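Local coordinates for protein oxidoreductase, fmn-binding (Shewanella oneidensis, PDB 4AWU) that probably acts as an FMN-dependent oxidoreductase of the Old Yellow Enzyme type, reducing carbon-carbon double bonds with electrons from NADH or NADPH, at residues P24-R29 against A69-I74; H39-Y44 against A81-V86. The protein carries 1 engineered substitution. All blocks are in the same frame, centred on the assembly; numbering follows the deposited sequence.

Both interactions join the first and second β-α units of the barrel, at different levels. Interaction 1 lies at the flavin-bearing end, where the loops before the two helices meet; interaction 2 packs the helices themselves, farther from the chain's centre. Both are mostly buried, but interaction 2 reaches the surface at Ile85. Their chemistry differs accordingly: the loops of 24-29 and 69-74 turn backbone and hydroxyl groups toward FMN and chlorophenol, whereas 39-44 and 81-86 meet through apolar side chains. The two are directly joined, since Pro72 CG packs against Trp83 CZ2 at 3.4 Å and Arg27 NH1 probably hydrogen-bonds Tyr44 OH.

Interaction 1. Residues P24-R29 against A69-I74; sequences PLTRSR and AWTPGI. Engineered in segment 24-29: Leu25 (natural residue Met). With FMN (flavin mononucleotide), chain B; 4CH (4-chlorophenol), chain E; 4CH (4-chlorophenol), chain D.
Two irregular loops meet where Ser28 CA comes within 4.5 Å of Thr71 CA, and positive phi angles at Ser28 and Trp70 bend both chains there. Ser28 CA lies 3.2 Å from Trp70 O, a CA-H...O contact that brings the backbones together without a conventional bond. Deeper in, methyl meets methyl: Thr26 CG2 and Thr71 CG2 are 3.9 Å apart on obliquely crossing side chains. Thr71 suits this place because it has two faces. With OG1 between its backbone N and carbonyl carbon (chi1 60°), the hydroxyl lies within hydrogen-bonding reach of Gln60 OE1 and Tyr68 O, while the methyl is left to touch Thr26 and Ser28.

Thr26 is similarly divided. OG1 sits beside its own backbone N (chi1 -68°), which puts the hydroxyl on the same side as the amide, and both donors serve the flavin: Thr26 OG1 gives a 2.7 Å bond to FMN O4, and Thr26 N gives a nearly straight one (164°) to FMN N5 at 2.9 Å. The engineered Leu25 lays CD2 against the benzenoid part of the flavin. At the outer end, a chlorophenol hydroxyl bridges the segments: Ser28 OG donates to its O7 at 2.7 Å, and O7 donates to Ala69 O at 2.6 Å. Trp70 CE3 approaches ring atom C6 of this molecule at 3.7 Å, while its indole NE1 is tied to Asp134. Placing an alanine here would probably open a gap beside the chlorophenol and leave Asp134 without its indole partner. A second chlorophenol lies over the flavin, near Thr26 OG1 and bonded to His181 and Asn184. Loops following successive barrel strands thus line the FMN site and its approach, as in the TIM-barrel flavoenzymes of the Old Yellow Enzyme family.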
ATOM      1  N   PRO A  24      -4.970  -0.976   0.757  1.00 10.05           N
ATOM      2  CA  PRO A  24      -4.657   0.391   1.174  1.00 12.38           C
ATOM      3  C   PRO A  24      -5.458   1.401   0.374  1.00 10.53           C
ATOM      4  O   PRO A  24      -5.474   1.342  -0.857  1.00 12.86           O
ATOM      5  CB  PRO A  24      -3.167   0.530   0.852  1.00 13.55           C
ATOM      6  CG  PRO A  24      -2.653  -0.849   0.730  1.00 17.34           C
ATOM      7  CD  PRO A  24      -3.788  -1.696   0.256  1.00 12.83           C
ATOM      8  N   LEU A  25      -6.118   2.317   1.073  1.00 13.29           N
ATOM      9  CA  LEU A  25      -6.893   3.363   0.427  1.00 12.32           C
ATOM     10  C   LEU A  25      -6.654   4.697   1.123  1.00 11.69           C
ATOM     11  O   LEU A  25      -7.245   4.989   2.161  1.00 12.75           O
ATOM     12  CB  LEU A  25      -8.383   3.016   0.445  1.00 11.82           C
ATOM     13  CG  LEU A  25      -8.766   1.738  -0.303  1.00 11.52           C
ATOM     14  CD1 LEU A  25     -10.091   1.214   0.224  1.00 12.60           C
ATOM     15  CD2 LEU A  25      -8.837   1.974  -1.809  1.00 16.83           C
ATOM     16  N   THR A  26      -5.763   5.492   0.544  1.00 11.57           N
ATOM     17  CA  THR A  26      -5.511   6.853   0.982  1.00 11.21           C
ATOM     18  C   THR A  26      -6.810   7.643   0.999  1.00 11.07           C
ATOM     19  O   THR A  26      -7.498   7.740  -0.015  1.00 15.07           O
ATOM     20  CB  THR A  26      -4.492   7.532   0.048  1.00 13.27           C
ATOM     21  OG1 THR A  26      -3.215   6.906   0.215  1.00 16.01           O
ATOM     22  CG2 THR A  26      -4.371   9.018   0.341  1.00 15.80           C
ATOM     23  N   ARG A  27      -7.149   8.187   2.164  1.00 11.61           N
ATOM     24  CA  ARG A  27      -8.343   9.010   2.310  1.00 12.20           C
ATOM     25  C   ARG A  27      -7.986  10.422   2.775  1.00 16.47           C
ATOM     26  O   ARG A  27      -8.835  11.308   2.807  1.00 16.56           O
ATOM     27  CB  ARG A  27      -9.320   8.362   3.290  1.00 14.26           C
ATOM     28  CG  ARG A  27      -9.636   6.902   2.992  1.00 13.97           C
ATOM     29  CD  ARG A  27     -10.159   6.693   1.571  1.00 14.76           C
ATOM     30  NE  ARG A  27     -11.315   7.540   1.294  1.00 11.23           N
ATOM     31  CZ  ARG A  27     -12.562   7.251   1.653  1.00 14.49           C
ATOM     32  NH1 ARG A  27     -12.834   6.126   2.298  1.00 13.14           N
ATOM     33  NH2 ARG A  27     -13.543   8.089   1.368  1.00 10.63           N
ATOM     34  N   SER A  28      -6.724  10.622   3.139  1.00 17.35           N
ATOM     35  CA  SER A  28      -6.239  11.946   3.520  1.00 14.91           C
ATOM     36  C   SER A  28      -7.166  12.633   4.526  1.00 14.93           C
ATOM     37  O   SER A  28      -7.592  13.772   4.327  1.00 16.31           O
ATOM     38  CB  SER A  28      -6.070  12.802   2.267  1.00 17.55           C
ATOM     39  OG  SER A  28      -5.283  12.108   1.317  1.00 20.35           O
ATOM     40  N   ARG A  29      -7.460  11.935   5.614  1.00 14.81           N
ATOM     41  CA  ARG A  29      -8.333  12.457   6.656  1.00 15.97           C
ATOM     42  C   ARG A  29      -7.540  12.725   7.933  1.00 13.94           C
ATOM     43  O   ARG A  29      -8.126  13.001   8.975  1.00 16.23           O
ATOM     44  CB  ARG A  29      -9.455  11.460   6.969  1.00 15.79           C
ATOM     45  CG  ARG A  29     -10.412  11.144   5.812  1.00 21.11           C
ATOM     46  CD  ARG A  29     -11.059  12.402   5.266  1.00 18.94           C
ATOM     47  NE  ARG A  29     -12.434  12.203   4.797  1.00 15.53           N
ATOM     48  CZ  ARG A  29     -12.778  11.706   3.612  1.00 12.66           C
ATOM     49  NH1 ARG A  29     -11.859  11.307   2.745  1.00 14.08           N
ATOM     50  NH2 ARG A  29     -14.057  11.604   3.289  1.00 15.71           N
ATOM     51  N   ALA A  69      -1.035  15.972   1.043  1.00 17.74           N
ATOM     52  CA  ALA A  69      -1.569  16.623   2.230  1.00 18.92           C
ATOM     53  C   ALA A  69      -2.474  15.682   3.006  1.00 18.08           C
ATOM     54  O   ALA A  69      -3.272  14.945   2.423  1.00 18.47           O
ATOM     55  CB  ALA A  69      -2.339  17.882   1.852  1.00 22.67           C
ATOM     56  N   TRP A  70      -2.325  15.709   4.325  1.00 16.34           N
ATOM     57  CA  TRP A  70      -3.275  15.087   5.244  1.00 19.48           C
ATOM     58  C   TRP A  70      -3.232  13.566   5.277  1.00 17.20           C
ATOM     59  O   TRP A  70      -4.154  12.940   5.796  1.00 17.16           O
ATOM     60  CB  TRP A  70      -4.701  15.527   4.919  1.00 20.83           C
ATOM     61  CG  TRP A  70      -4.833  16.978   4.603  1.00 21.83           C
ATOM     62  CD1 TRP A  70      -4.139  18.012   5.163  1.00 21.24           C
ATOM     63  CD2 TRP A  70      -5.708  17.560   3.635  1.00 22.16           C
ATOM     64  NE1 TRP A  70      -4.537  19.205   4.608  1.00 23.67           N
ATOM     65  CE2 TRP A  70      -5.497  18.953   3.663  1.00 23.05           C
ATOM     66  CE3 TRP A  70      -6.652  17.040   2.748  1.00 24.66           C
ATOM     67  CZ2 TRP A  70      -6.195  19.828   2.839  1.00 25.61           C
ATOM     68  CZ3 TRP A  70      -7.341  17.910   1.932  1.00 24.49           C
ATOM     69  CH2 TRP A  70      -7.111  19.288   1.984  1.00 21.72           C
ATOM     70  N   THR A  71      -2.178  12.959   4.741  1.00 15.07           N
ATOM     71  CA  THR A  71      -2.018  11.516   4.900  1.00 16.48           C
ATOM     72  C   THR A  71      -1.405  11.260   6.271  1.00 16.81           C
ATOM     73  O   THR A  71      -0.582  12.044   6.737  1.00 19.89           O
ATOM     74  CB  THR A  71      -1.160  10.890   3.780  1.00 18.56           C
ATOM     75  OG1 THR A  71       0.152  11.463   3.782  1.00 17.00           O
ATOM     76  CG2 THR A  71      -1.811  11.120   2.428  1.00 15.33           C
ATOM     77  N   PRO A  72      -1.821  10.169   6.934  1.00 14.83           N
ATOM     78  CA  PRO A  72      -1.348   9.889   8.292  1.00 15.02           C
ATOM     79  C   PRO A  72       0.091   9.405   8.313  1.00 18.02           C
ATOM     80  O   PRO A  72       0.487   8.605   7.462  1.00 16.34           O
ATOM     81  CB  PRO A  72      -2.273   8.763   8.751  1.00 16.04           C
ATOM     82  CG  PRO A  72      -2.624   8.050   7.488  1.00 14.09           C
ATOM     83  CD  PRO A  72      -2.771   9.143   6.464  1.00 16.16           C
ATOM     84  N   GLY A  73       0.863   9.877   9.283  1.00 17.02           N
ATOM     85  CA  GLY A  73       2.222   9.407   9.456  1.00 13.95           C
ATOM     86  C   GLY A  73       2.288   8.272  10.460  1.00 17.04           C
ATOM     87  O   GLY A  73       1.295   7.937  11.110  1.00 16.65           O
ATOM     88  N   ILE A  74       3.467   7.675  10.597  1.00 15.50           N
ATOM     89  CA  ILE A  74       3.649   6.598  11.555  1.00 13.02           C
ATOM     90  C   ILE A  74       5.017   6.697  12.226  1.00 17.83           C
ATOM     91  O   ILE A  74       5.635   5.684  12.548  1.00 18.60           O
ATOM     92  CB  ILE A  74       3.443   5.224  10.886  1.00 14.58           C
ATOM     93  CG1 ILE A  74       3.408   4.105  11.929  1.00 15.43           C
ATOM     94  CG2 ILE A  74       4.510   4.960   9.827  1.00 15.32           C
ATOM     95  CD1 ILE A  74       2.721   2.854  11.435  1.00 17.65           C
TER
HETATM   96  N1  FMN B 500      -2.888   1.583  -3.126  1.00 11.73           N
HETATM   97  C2  FMN B 500      -1.809   1.594  -2.275  1.00 15.16           C
HETATM   98  O2  FMN B 500      -0.938   0.737  -2.418  1.00 12.56           O
HETATM   99  N3  FMN B 500      -1.704   2.550  -1.282  1.00 16.31           N
HETATM  100  C4  FMN B 500      -2.647   3.552  -1.178  1.00 12.96           C
HETATM  101  O4  FMN B 500      -2.650   4.294  -0.196  1.00 13.31           O
HETATM  102  C4A FMN B 500      -3.746   3.525  -2.028  1.00 12.08           C
HETATM  103  N5  FMN B 500      -4.705   4.496  -1.934  1.00 13.27           N
HETATM  104  C5A FMN B 500      -5.783   4.490  -2.783  1.00 12.82           C
HETATM  105  C6  FMN B 500      -6.773   5.445  -2.616  1.00 13.23           C
HETATM  106  C7  FMN B 500      -7.903   5.424  -3.424  1.00 12.78           C
HETATM  107  C7M FMN B 500      -8.955   6.472  -3.215  1.00 12.61           C
HETATM  108  C8  FMN B 500      -8.014   4.464  -4.430  1.00 14.39           C
HETATM  109  C8M FMN B 500      -9.247   4.399  -5.284  1.00 15.31           C
HETATM  110  C9  FMN B 500      -7.029   3.495  -4.578  1.00 13.59           C
HETATM  111  C9A FMN B 500      -5.926   3.482  -3.727  1.00 11.53           C
HETATM  112  N10 FMN B 500      -4.926   2.540  -3.875  1.00 13.88           N
HETATM  113  C10 FMN B 500      -3.851   2.554  -3.016  1.00 13.28           C
HETATM  114  C1' FMN B 500      -5.076   1.393  -4.827  1.00 12.11           C
HETATM  115  C2' FMN B 500      -6.071   0.405  -4.216  1.00 13.84           C
HETATM  116  O2' FMN B 500      -5.500  -0.153  -3.051  1.00 14.78           O
HETATM  117  C3' FMN B 500      -6.452  -0.721  -5.174  1.00 14.16           C
HETATM  118  O3' FMN B 500      -5.316  -1.516  -5.437  1.00 12.45           O
HETATM  119  C4' FMN B 500      -7.036  -0.160  -6.472  1.00 13.34           C
HETATM  120  O4' FMN B 500      -8.057   0.770  -6.173  1.00 15.41           O
HETATM  121  C5' FMN B 500      -7.614  -1.238  -7.386  1.00 16.90           C
HETATM  122  O5' FMN B 500      -8.582  -2.010  -6.707  1.00 14.36           O
HETATM  123  P   FMN B 500     -10.160  -1.772  -6.955  1.00 13.83           P
HETATM  124  O1P FMN B 500     -10.511  -0.408  -6.409  1.00 14.21           O
HETATM  125  O2P FMN B 500     -10.456  -1.820  -8.435  1.00 14.31           O
HETATM  126  O3P FMN B 500     -10.918  -2.861  -6.241  1.00 14.40           O
HETATM  127 CL9  4CH E 503      -7.971  15.933  -3.666  1.00 36.30          CL
HETATM  128  C4  4CH E 503      -6.742  15.396  -2.577  1.00 26.35           C
HETATM  129  C5  4CH E 503      -6.567  16.037  -1.359  1.00 22.02           C
HETATM  130  C6  4CH E 503      -5.594  15.586  -0.478  1.00 24.14           C
HETATM  131  C1  4CH E 503      -4.803  14.501  -0.825  1.00 18.61           C
HETATM  132  O7  4CH E 503      -3.859  14.036   0.059  1.00 23.17           O
HETATM  133  C2  4CH E 503      -4.975  13.860  -2.042  1.00 19.75           C
HETATM  134  C3  4CH E 503      -5.948  14.309  -2.921  1.00 24.64           C
HETATM  135 CL9  4CH D 502      -4.623   7.947  -3.868  1.00 19.83          CL
HETATM  136  C4  4CH D 502      -3.424   6.717  -3.999  1.00 14.41           C
HETATM  137  C5  4CH D 502      -2.362   6.731  -3.117  1.00 15.76           C
HETATM  138  C6  4CH D 502      -1.394   5.748  -3.196  1.00 15.62           C
HETATM  139  C1  4CH D 502      -1.487   4.762  -4.161  1.00 16.26           C
HETATM  140  O7  4CH D 502      -0.517   3.794  -4.213  1.00 14.40           O
HETATM  141  C2  4CH D 502      -2.553   4.743  -5.049  1.00 13.74           C
HETATM  142  C3  4CH D 502      -3.524   5.730  -4.970  1.00 14.89           C

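Interaction 2. Residues H39-Y44 against A81-V86; sequences HMMAIY and AGWRIV. With 4CH (4-chlorophenol), chain F.
Trp83 NE1, on the indole that meets Met41, is held by Thr59 OG1 through a hydrogen bond and by Gly73 O through a weak one. These two help to fix the turn of the ring on the barrel side of its helix, where Phe175 also meets it edge-to-face. The far end of the indole is left for apolar contact: Met41 CE touches Trp83 CH2 at 3.8 Å, approaching obliquely. The thioether of Met41 bends at its last torsion (chi3 58°), which curls the methyl toward the tryptophan; an unbranched, flexible chain suits this, since its methyl can be swung onto the ring.

Farther along, the helices come closest at Ala42 and Val86, whose CA atoms are only 4.0 Å apart. Alanine suits this point because its single methyl lets the backbones draw near. Val86 CG1 lies anti to the backbone N (chi1 173°), and its other methyl, CG2, fits over the Ala42 backbone with 3.8 Å to Ala42 N. Toward the surface, Ile85 CG2 covers the same alanine, at 4.0 Å from Ala42 CB. The axes of these segments pass 8.6 Å apart at a crossing angle of -29°, so the two helices run nearly side by side, as successive outer helices of a TIM barrel do.

Arg84 points from another side of its helix, its guanidinium salt-bridged to Glu88 and bonded to Glu172 O, with one face against a third chlorophenol; Arg84 CG comes within 3.6 Å of that ring's C5. Charge is thus kept away from the helix-helix seam, whose side chains meet through apolar contacts alone and whose cohesion must therefore come from shape and from the burial of methyls, with the indole N-H polar-anchored at its inner side.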
ATOM      1  N   HIS A  39     -10.086   9.703  15.160  1.00 16.83           N
ATOM      2  CA  HIS A  39     -11.297   8.987  15.532  1.00 15.05           C
ATOM      3  C   HIS A  39     -12.123   8.536  14.330  1.00 14.02           C
ATOM      4  O   HIS A  39     -12.569   7.395  14.279  1.00 15.51           O
ATOM      5  CB  HIS A  39     -12.159   9.857  16.446  1.00 15.05           C
ATOM      6  CG  HIS A  39     -13.437   9.202  16.863  1.00 19.34           C
ATOM      7  ND1 HIS A  39     -13.476   8.146  17.748  1.00 23.89           N
ATOM      8  CD2 HIS A  39     -14.721   9.449  16.513  1.00 27.57           C
ATOM      9  CE1 HIS A  39     -14.730   7.774  17.930  1.00 27.09           C
ATOM     10  NE2 HIS A  39     -15.507   8.549  17.193  1.00 24.55           N
ATOM     11  N   MET A  40     -12.339   9.426  13.369  1.00 13.87           N
ATOM     12  CA  MET A  40     -13.167   9.076  12.221  1.00 17.24           C
ATOM     13  C   MET A  40     -12.499   7.962  11.420  1.00 15.21           C
ATOM     14  O   MET A  40     -13.175   7.121  10.826  1.00 13.12           O
ATOM     15  CB  MET A  40     -13.452  10.300  11.342  1.00 15.15           C
ATOM     16  CG  MET A  40     -12.267  10.865  10.587  1.00 23.56           C
ATOM     17  SD  MET A  40     -12.768  12.233   9.514  1.00 21.85           S
ATOM     18  CE  MET A  40     -13.302  13.447  10.721  1.00 24.98           C
ATOM     19  N   MET A  41     -11.169   7.942  11.417  1.00 14.63           N
ATOM     20  CA  MET A  41     -10.450   6.874  10.733  1.00 14.14           C
ATOM     21  C   MET A  41     -10.636   5.551  11.467  1.00 13.09           C
ATOM     22  O   MET A  41     -10.825   4.512  10.841  1.00 14.37           O
ATOM     23  CB  MET A  41      -8.969   7.222  10.603  1.00 13.76           C
ATOM     24  CG  MET A  41      -8.708   8.344   9.616  1.00 12.25           C
ATOM     25  SD  MET A  41      -7.038   8.995   9.735  1.00 16.72           S
ATOM     26  CE  MET A  41      -6.062   7.526   9.433  1.00 15.92           C
ATOM     27  N   ALA A  42     -10.596   5.591  12.795  1.00 15.86           N
ATOM     28  CA  ALA A  42     -10.818   4.389  13.589  1.00 12.94           C
ATOM     29  C   ALA A  42     -12.210   3.822  13.321  1.00 13.50           C
ATOM     30  O   ALA A  42     -12.373   2.614  13.137  1.00 15.89           O
ATOM     31  CB  ALA A  42     -10.638   4.688  15.071  1.00 17.34           C
ATOM     32  N   ILE A  43     -13.211   4.697  13.286  1.00 10.92           N
ATOM     33  CA  ILE A  43     -14.576   4.282  12.991  1.00  9.85           C
ATOM     34  C   ILE A  43     -14.636   3.675  11.592  1.00 13.46           C
ATOM     35  O   ILE A  43     -15.197   2.601  11.382  1.00 13.79           O
ATOM     36  CB  ILE A  43     -15.555   5.472  13.047  1.00 13.44           C
ATOM     37  CG1 ILE A  43     -15.605   6.071  14.457  1.00 20.55           C
ATOM     38  CG2 ILE A  43     -16.937   5.045  12.585  1.00 12.82           C
ATOM     39  CD1 ILE A  43     -15.964   5.081  15.540  1.00 27.89           C
ATOM     40  N   TYR A  44     -14.041   4.390  10.645  1.00 13.83           N
ATOM     41  CA  TYR A  44     -14.020   4.001   9.241  1.00 13.66           C
ATOM     42  C   TYR A  44     -13.444   2.605   9.028  1.00 13.23           C
ATOM     43  O   TYR A  44     -14.024   1.788   8.322  1.00 13.30           O
ATOM     44  CB  TYR A  44     -13.216   5.045   8.479  1.00 15.52           C
ATOM     45  CG  TYR A  44     -12.673   4.644   7.129  1.00 13.42           C
ATOM     46  CD1 TYR A  44     -13.503   4.521   6.024  1.00 12.97           C
ATOM     47  CD2 TYR A  44     -11.316   4.440   6.952  1.00 12.27           C
ATOM     48  CE1 TYR A  44     -12.996   4.183   4.785  1.00 14.41           C
ATOM     49  CE2 TYR A  44     -10.795   4.107   5.718  1.00 11.83           C
ATOM     50  CZ  TYR A  44     -11.640   3.979   4.638  1.00 13.49           C
ATOM     51  OH  TYR A  44     -11.130   3.655   3.407  1.00 13.38           O
ATOM     52  N   ALA A  81       0.077   6.658  18.539  1.00 15.84           N
ATOM     53  CA  ALA A  81      -1.082   6.572  19.423  1.00 16.03           C
ATOM     54  C   ALA A  81      -2.380   6.630  18.630  1.00 15.64           C
ATOM     55  O   ALA A  81      -3.319   5.886  18.907  1.00 15.79           O
ATOM     56  CB  ALA A  81      -1.043   7.685  20.456  1.00 18.12           C
ATOM     57  N   GLY A  82      -2.428   7.518  17.643  1.00 16.11           N
ATOM     58  CA  GLY A  82      -3.588   7.617  16.772  1.00 16.53           C
ATOM     59  C   GLY A  82      -3.869   6.317  16.042  1.00 16.45           C
ATOM     60  O   GLY A  82      -5.019   5.885  15.937  1.00 14.97           O
ATOM     61  N   TRP A  83      -2.818   5.690  15.520  1.00 17.62           N
ATOM     62  CA  TRP A  83      -2.976   4.406  14.848  1.00 14.53           C
ATOM     63  C   TRP A  83      -3.405   3.329  15.835  1.00 16.72           C
ATOM     64  O   TRP A  83      -4.156   2.430  15.482  1.00 15.23           O
ATOM     65  CB  TRP A  83      -1.678   3.981  14.158  1.00 14.79           C
ATOM     66  CG  TRP A  83      -1.514   4.527  12.773  1.00 14.31           C
ATOM     67  CD1 TRP A  83      -0.445   5.218  12.290  1.00 16.62           C
ATOM     68  CD2 TRP A  83      -2.446   4.419  11.688  1.00 13.08           C
ATOM     69  NE1 TRP A  83      -0.648   5.546  10.972  1.00 16.68           N
ATOM     70  CE2 TRP A  83      -1.869   5.068  10.578  1.00 16.25           C
ATOM     71  CE3 TRP A  83      -3.708   3.837  11.548  1.00 14.01           C
ATOM     72  CZ2 TRP A  83      -2.513   5.154   9.345  1.00 17.46           C
ATOM     73  CZ3 TRP A  83      -4.347   3.921  10.318  1.00 14.10           C
ATOM     74  CH2 TRP A  83      -3.746   4.575   9.235  1.00 14.06           C
ATOM     75  N   ARG A  84      -2.928   3.421  17.072  1.00 14.64           N
ATOM     76  CA  ARG A  84      -3.282   2.434  18.090  1.00 16.97           C
ATOM     77  C   ARG A  84      -4.792   2.384  18.321  1.00 14.86           C
ATOM     78  O   ARG A  84      -5.382   1.312  18.457  1.00 16.74           O
ATOM     79  CB  ARG A  84      -2.538   2.726  19.401  1.00 20.40           C
ATOM     80  CG  ARG A  84      -3.122   2.032  20.626  1.00 24.58           C
ATOM     81  CD  ARG A  84      -3.032   0.514  20.537  1.00 21.45           C
ATOM     82  NE  ARG A  84      -1.667   0.027  20.718  1.00 24.92           N
ATOM     83  CZ  ARG A  84      -1.344  -1.250  20.911  1.00 22.59           C
ATOM     84  NH1 ARG A  84      -2.285  -2.184  20.957  1.00 23.12           N
ATOM     85  NH2 ARG A  84      -0.071  -1.595  21.064  1.00 23.47           N
ATOM     86  N   ILE A  85      -5.426   3.545  18.348  1.00 15.95           N
ATOM     87  CA  ILE A  85      -6.868   3.585  18.533  1.00 17.23           C
ATOM     88  C   ILE A  85      -7.562   2.951  17.330  1.00 14.91           C
ATOM     89  O   ILE A  85      -8.581   2.269  17.473  1.00 14.73           O
ATOM     90  CB  ILE A  85      -7.360   5.017  18.769  1.00 14.44           C
ATOM     91  CG1 ILE A  85      -6.893   5.490  20.148  1.00 20.62           C
ATOM     92  CG2 ILE A  85      -8.881   5.084  18.674  1.00 15.50           C
ATOM     93  CD1 ILE A  85      -7.079   6.964  20.395  1.00 20.52           C
ATOM     94  N   VAL A  86      -6.998   3.161  16.144  1.00 17.23           N
ATOM     95  CA  VAL A  86      -7.520   2.519  14.945  1.00 14.66           C
ATOM     96  C   VAL A  86      -7.405   0.999  15.050  1.00 13.58           C
ATOM     97  O   VAL A  86      -8.378   0.284  14.833  1.00 14.57           O
ATOM     98  CB  VAL A  86      -6.789   2.986  13.672  1.00 12.54           C
ATOM     99  CG1 VAL A  86      -7.246   2.164  12.474  1.00 14.34           C
ATOM    100  CG2 VAL A  86      -7.030   4.468  13.429  1.00 15.81           C
TER
HETATM  101 CL9  4CH F 504      -6.653   1.377  23.655  1.00 42.00          CL
HETATM  102  C4  4CH F 504      -4.989   0.999  23.920  1.00 30.99           C
HETATM  103  C5  4CH F 504      -4.063   2.016  24.109  1.00 30.55           C
HETATM  104  C6  4CH F 504      -2.727   1.708  24.323  1.00 29.09           C
HETATM  105  C1  4CH F 504      -2.322   0.379  24.344  1.00 32.56           C
HETATM  106  O7  4CH F 504      -0.999   0.065  24.555  1.00 45.17           O
HETATM  107  C2  4CH F 504      -3.249  -0.637  24.154  1.00 30.54           C
HETATM  108  C3  4CH F 504      -4.583  -0.327  23.941  1.00 30.46           C